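Local coordinates for thioredoxin-like protein (Klebsiella pneumoniae subsp. pneumoniae MGH 78578, PDB 3TY1) that is of uncharacterised function but probably binds carbohydrate, having the supersandwich fold and family traits of aldose 1-epimerase-like proteins, at residues 47-60 with 63-77. Residues are numbered along the deposited sequence; the frame is centred on the assembly and turned at random.
Sequences GSKILTIHSKDGLT and LSPTRGMNLLRIEGF
Lys49 meets Ser64 and Thr66 through both polar atoms of its backbone. Its N donates to Thr66 OG1 at 2.7 Å, and its O accepts Ser64 OG at 2.8 Å, the hydroxyl lying almost in line with the C=O bond (176°). Ser64 turns its OG away from its own N (chi1 177°), which carries the hydroxyl to the carbonyl. The Lys49 side chain crosses Thr66 at about a right angle on its way to a salt bridge with Asp15. Ile50 CG2 packs on Leu72 CD1 (3.7 Å). Leu51 and Leu63 form an antiparallel hydrogen-bonded pair, Leu51 N reaching Leu63 O at 2.7 Å, while Leu51 CB rests against both Leu63 CD1 and Pro65 CG. In the hairpin connection, a water donates to Gly58 O and accepts from Phe77 N. Leu59 splits its methyls: CD1 lies on Ile74 CG2 (3.8 Å), and CD2 meets the edge of the Phe77 ring, in its plane, 3.9 Å from CE2. Thr60 pairs with Glu75, its N 2.7 Å from Glu75 O. Side-chain hydroxyls thus hold Lys49 N and O in place of backbone partners across the contact, whereas the backbone pair Thr60-Glu75 extends the antiparallel meander to strand 70-76.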
loop_
_atom_site.group_PDB
_atom_site.type_symbol
_atom_site.label_atom_id
_atom_site.label_comp_id
_atom_site.label_asym_id
_atom_site.label_seq_id
_atom_site.Cartn_x
_atom_site.Cartn_y
_atom_site.Cartn_z
ATOM N N GLY A 47 4.341 -6.488 11.016
ATOM C CA GLY A 47 4.898 -5.191 11.408
ATOM C C GLY A 47 3.984 -4.323 12.258
ATOM O O GLY A 47 4.432 -3.325 12.754
ATOM N N SER A 48 2.714 -4.704 12.440
ATOM C CA SER A 48 1.786 -3.947 13.256
ATOM C C SER A 48 2.174 -4.005 14.711
ATOM O O SER A 48 2.593 -5.044 15.185
ATOM C CB SER A 48 0.369 -4.494 13.144
ATOM O OG SER A 48 -0.171 -4.229 11.853
ATOM N N LYS A 49 2.040 -2.882 15.422
ATOM C CA LYS A 49 2.305 -2.884 16.860
ATOM C C LYS A 49 1.020 -2.801 17.689
ATOM O O LYS A 49 0.032 -2.178 17.268
ATOM C CB LYS A 49 3.144 -1.698 17.203
ATOM C CG LYS A 49 4.540 -1.651 16.612
ATOM C CD LYS A 49 5.211 -0.299 16.902
ATOM C CE LYS A 49 4.723 0.829 15.951
ATOM N NZ LYS A 49 5.271 2.161 16.307
ATOM N N ILE A 50 1.052 -3.437 18.854
ATOM C CA ILE A 50 0.059 -3.232 19.902
ATOM C C ILE A 50 0.785 -2.751 21.146
ATOM O O ILE A 50 1.986 -3.061 21.351
ATOM C CB ILE A 50 -0.817 -4.478 20.234
ATOM C CG1 ILE A 50 0.007 -5.693 20.595
ATOM C CG2 ILE A 50 -1.789 -4.747 19.061
ATOM C CD1 ILE A 50 -0.838 -6.842 21.155
ATOM N N LEU A 51 0.068 -1.968 21.950
ATOM C CA LEU A 51 0.611 -1.443 23.191
ATOM C C LEU A 51 -0.473 -1.674 24.231
ATOM O O LEU A 51 -1.619 -1.227 24.051
ATOM C CB LEU A 51 0.989 0.026 23.024
ATOM C CG LEU A 51 1.466 0.837 24.218
ATOM C CD1 LEU A 51 2.690 0.237 24.839
ATOM C CD2 LEU A 51 1.758 2.328 23.722
ATOM N N THR A 52 -0.117 -2.379 25.297
ATOM C CA THR A 52 -1.066 -2.828 26.281
ATOM C C THR A 52 -0.684 -2.438 27.702
ATOM O O THR A 52 0.454 -2.666 28.133
ATOM C CB THR A 52 -1.159 -4.374 26.237
ATOM O OG1 THR A 52 -1.423 -4.814 24.879
ATOM C CG2 THR A 52 -2.274 -4.845 27.189
ATOM N N ILE A 53 -1.639 -1.900 28.446
ATOM C CA ILE A 53 -1.521 -1.772 29.886
ATOM C C ILE A 53 -2.171 -3.028 30.492
ATOM O O ILE A 53 -3.375 -3.225 30.343
ATOM C CB ILE A 53 -2.270 -0.563 30.442
ATOM C CG1 ILE A 53 -1.687 0.735 29.853
ATOM C CG2 ILE A 53 -2.211 -0.632 32.028
ATOM C CD1 ILE A 53 -2.552 2.028 30.153
ATOM N N HIS A 54 -1.372 -3.879 31.134
ATOM C CA HIS A 54 -1.897 -5.082 31.785
ATOM C C HIS A 54 -2.074 -4.777 33.265
ATOM O O HIS A 54 -1.125 -4.382 33.927
ATOM C CB HIS A 54 -0.929 -6.254 31.695
ATOM C CG HIS A 54 -0.633 -6.727 30.303
ATOM N ND1 HIS A 54 -1.380 -7.710 29.672
ATOM C CD2 HIS A 54 0.363 -6.391 29.435
ATOM C CE1 HIS A 54 -0.861 -7.951 28.476
ATOM N NE2 HIS A 54 0.198 -7.169 28.304
ATOM N N SER A 55 -3.268 -4.979 33.793
ATOM C CA SER A 55 -3.543 -4.771 35.208
ATOM C C SER A 55 -3.805 -6.101 35.908
ATOM O O SER A 55 -4.418 -7.010 35.318
ATOM C CB SER A 55 -4.756 -3.890 35.337
ATOM O OG SER A 55 -4.446 -2.564 34.962
ATOM N N LYS A 56 -3.381 -6.218 37.162
ATOM C CA LYS A 56 -3.735 -7.412 37.914
ATOM C C LYS A 56 -5.240 -7.356 38.275
ATOM O O LYS A 56 -5.963 -8.296 37.949
ATOM C CB LYS A 56 -2.863 -7.598 39.162
ATOM C CG LYS A 56 -3.077 -8.973 39.845
ATOM C CD LYS A 56 -1.939 -9.358 40.806
ATOM C CE LYS A 56 -1.790 -8.357 41.951
ATOM N NZ LYS A 56 -0.765 -8.758 42.952
ATOM N N ASP A 57 -5.700 -6.218 38.833
ATOM C CA ASP A 57 -7.023 -6.027 39.406
ATOM C C ASP A 57 -7.742 -4.795 38.820
ATOM O O ASP A 57 -8.394 -4.071 39.544
ATOM C CB ASP A 57 -6.827 -5.830 40.934
ATOM C CG ASP A 57 -5.774 -4.747 41.258
ATOM O OD1 ASP A 57 -5.416 -3.980 40.345
ATOM O OD2 ASP A 57 -5.279 -4.665 42.395
ATOM N N GLY A 58 -7.569 -4.518 37.539
ATOM C CA GLY A 58 -8.147 -3.337 36.939
ATOM C C GLY A 58 -8.482 -3.615 35.509
ATOM O O GLY A 58 -8.903 -4.716 35.194
ATOM N N LEU A 59 -8.263 -2.619 34.659
ATOM C CA LEU A 59 -8.525 -2.747 33.244
ATOM C C LEU A 59 -7.255 -3.153 32.504
ATOM O O LEU A 59 -6.174 -2.582 32.737
ATOM C CB LEU A 59 -9.028 -1.442 32.664
ATOM C CG LEU A 59 -10.363 -0.864 33.150
ATOM C CD1 LEU A 59 -10.690 0.433 32.366
ATOM C CD2 LEU A 59 -11.454 -1.940 32.981
ATOM N N THR A 60 -7.412 -4.064 31.552
ATOM C CA THR A 60 -6.345 -4.381 30.629
ATOM C C THR A 60 -6.722 -3.672 29.331
ATOM O O THR A 60 -7.811 -3.893 28.765
ATOM C CB THR A 60 -6.108 -5.892 30.466
ATOM O OG1 THR A 60 -5.572 -6.385 31.689
ATOM C CG2 THR A 60 -5.050 -6.161 29.326
ATOM N N LEU A 63 -4.099 -1.011 22.811
ATOM C CA LEU A 63 -4.246 -0.064 21.696
ATOM C C LEU A 63 -3.217 -0.379 20.629
ATOM O O LEU A 63 -2.305 -1.135 20.887
ATOM C CB LEU A 63 -4.195 1.359 22.187
ATOM C CG LEU A 63 -3.040 1.983 22.900
ATOM C CD1 LEU A 63 -2.010 2.380 21.808
ATOM C CD2 LEU A 63 -3.468 3.210 23.664
ATOM N N SER A 64 -3.374 0.188 19.438
ATOM C CA SER A 64 -2.447 -0.037 18.347
ATOM C C SER A 64 -1.839 1.259 17.816
ATOM O O SER A 64 -2.535 2.034 17.163
ATOM C CB SER A 64 -3.121 -0.797 17.206
ATOM O OG SER A 64 -2.172 -0.916 16.169
ATOM N N PRO A 65 -0.531 1.489 18.061
ATOM C CA PRO A 65 0.139 2.653 17.498
ATOM C C PRO A 65 0.220 2.662 15.974
ATOM O O PRO A 65 0.315 3.721 15.361
ATOM C CB PRO A 65 1.536 2.549 18.094
ATOM C CG PRO A 65 1.292 1.832 19.412
ATOM C CD PRO A 65 0.330 0.818 19.059
ATOM N N THR A 66 0.232 1.489 15.355
ATOM C CA THR A 66 0.232 1.384 13.911
ATOM C C THR A 66 -1.082 1.879 13.314
ATOM O O THR A 66 -1.097 2.393 12.191
ATOM C CB THR A 66 0.463 -0.080 13.533
ATOM O OG1 THR A 66 1.681 -0.486 14.145
ATOM C CG2 THR A 66 0.569 -0.280 12.009
ATOM N N ARG A 67 -2.187 1.663 14.053
ATOM C CA ARG A 67 -3.537 2.023 13.615
ATOM C C ARG A 67 -4.071 3.228 14.405
ATOM O O ARG A 67 -5.048 3.120 15.141
ATOM C CB ARG A 67 -4.446 0.788 13.741
ATOM C CG ARG A 67 -3.983 -0.413 12.838
ATOM C CD ARG A 67 -4.931 -1.595 12.878
ATOM N NE ARG A 67 -6.268 -1.168 12.479
ATOM C CZ ARG A 67 -6.662 -0.833 11.257
ATOM N NH1 ARG A 67 -5.838 -0.943 10.193
ATOM N NH2 ARG A 67 -7.910 -0.363 11.104
ATOM N N GLY A 68 -3.316 4.334 14.337
ATOM C CA GLY A 68 -3.721 5.667 14.846
ATOM C C GLY A 68 -4.007 5.766 16.331
ATOM O O GLY A 68 -4.705 6.659 16.756
HETATM N N MSE A 69 -3.451 4.837 17.103
HETATM C CA MSE A 69 -3.740 4.719 18.539
HETATM C C MSE A 69 -5.193 4.331 18.833
HETATM O O MSE A 69 -5.699 4.551 19.953
HETATM C CB MSE A 69 -3.325 5.974 19.310
HETATM C CG MSE A 69 -1.970 6.526 19.008
HETATM SE SE MSE A 69 -0.487 5.517 19.604
HETATM C CE MSE A 69 -0.631 5.690 21.571
ATOM N N ASN A 70 -5.845 3.690 17.870
ATOM C CA ASN A 70 -7.176 3.112 18.093
ATOM C C ASN A 70 -7.097 2.165 19.287
ATOM O O ASN A 70 -6.072 1.469 19.496
ATOM C CB ASN A 70 -7.595 2.228 16.895
ATOM C CG ASN A 70 -8.015 2.994 15.648
ATOM O OD1 ASN A 70 -8.203 4.225 15.660
ATOM N ND2 ASN A 70 -8.151 2.230 14.515
ATOM N N LEU A 71 -8.207 2.053 20.009
ATOM C CA LEU A 71 -8.318 1.195 21.160
ATOM C C LEU A 71 -8.888 -0.113 20.633
ATOM O O LEU A 71 -9.955 -0.157 20.023
ATOM C CB LEU A 71 -9.211 1.792 22.251
ATOM C CG LEU A 71 -8.913 3.251 22.696
ATOM C CD1 LEU A 71 -9.846 3.639 23.826
ATOM C CD2 LEU A 71 -7.444 3.427 23.082
ATOM N N LEU A 72 -8.176 -1.198 20.887
ATOM C CA LEU A 72 -8.615 -2.499 20.373
ATOM C C LEU A 72 -9.594 -3.212 21.305
ATOM O O LEU A 72 -10.623 -3.743 20.877
ATOM C CB LEU A 72 -7.406 -3.403 20.163
ATOM C CG LEU A 72 -6.325 -2.975 19.144
ATOM C CD1 LEU A 72 -5.415 -4.160 18.770
ATOM C CD2 LEU A 72 -6.843 -2.378 17.913
ATOM N N ARG A 73 -9.279 -3.170 22.588
ATOM C CA ARG A 73 -10.039 -3.914 23.582
ATOM C C ARG A 73 -9.723 -3.422 24.987
ATOM O O ARG A 73 -8.607 -2.982 25.295
ATOM C CB ARG A 73 -9.761 -5.424 23.456
ATOM C CG ARG A 73 -10.540 -6.319 24.398
ATOM C CD ARG A 73 -10.124 -7.814 24.166
ATOM N NE ARG A 73 -10.726 -8.352 22.949
ATOM C CZ ARG A 73 -10.428 -9.533 22.399
ATOM N NH1 ARG A 73 -9.500 -10.326 22.925
ATOM N NH2 ARG A 73 -11.069 -9.914 21.310
ATOM N N ILE A 74 -10.771 -3.432 25.818
ATOM C CA ILE A 74 -10.688 -3.064 27.236
ATOM C C ILE A 74 -11.308 -4.231 27.994
ATOM O O ILE A 74 -12.428 -4.586 27.688
ATOM C CB ILE A 74 -11.468 -1.816 27.559
ATOM C CG1 ILE A 74 -11.199 -0.647 26.577
ATOM C CG2 ILE A 74 -11.218 -1.413 29.033
ATOM C CD1 ILE A 74 -9.812 -0.092 26.680
ATOM N N GLU A 75 -10.574 -4.859 28.925
ATOM C CA GLU A 75 -11.042 -6.037 29.649
ATOM C C GLU A 75 -10.799 -5.854 31.138
ATOM O O GLU A 75 -9.717 -5.439 31.551
ATOM C CB GLU A 75 -10.302 -7.347 29.243
ATOM C CG GLU A 75 -10.215 -7.670 27.739
ATOM C CD GLU A 75 -9.010 -8.611 27.314
ATOM O OE1 GLU A 75 -7.795 -8.180 27.233
ATOM O OE2 GLU A 75 -9.304 -9.787 26.987
ATOM N N GLY A 76 -11.782 -6.243 31.944
ATOM C CA GLY A 76 -11.634 -6.228 33.384
ATOM C C GLY A 76 -12.958 -6.401 34.090
ATOM O O GLY A 76 -14.032 -6.324 33.471
ATOM N N PHE A 77 -12.872 -6.657 35.383
ATOM C CA PHE A 77 -14.036 -6.774 36.247
ATOM C C PHE A 77 -15.105 -7.756 35.734
ATOM O O PHE A 77 -16.295 -7.515 35.918
ATOM C CB PHE A 77 -14.619 -5.375 36.478
ATOM C CG PHE A 77 -13.618 -4.393 37.050
ATOM C CD1 PHE A 77 -13.383 -4.346 38.428
ATOM C CD2 PHE A 77 -12.879 -3.543 36.211
ATOM C CE1 PHE A 77 -12.469 -3.429 38.973
ATOM C CE2 PHE A 77 -11.939 -2.639 36.743
ATOM C CZ PHE A 77 -11.739 -2.585 38.140
HETATM O O HOH W 1 -10.265 -6.545 36.686
HETATM O O HOH W 2 -7.850 -6.780 33.453
HETATM O O HOH W 3 -7.192 -5.491 26.438
#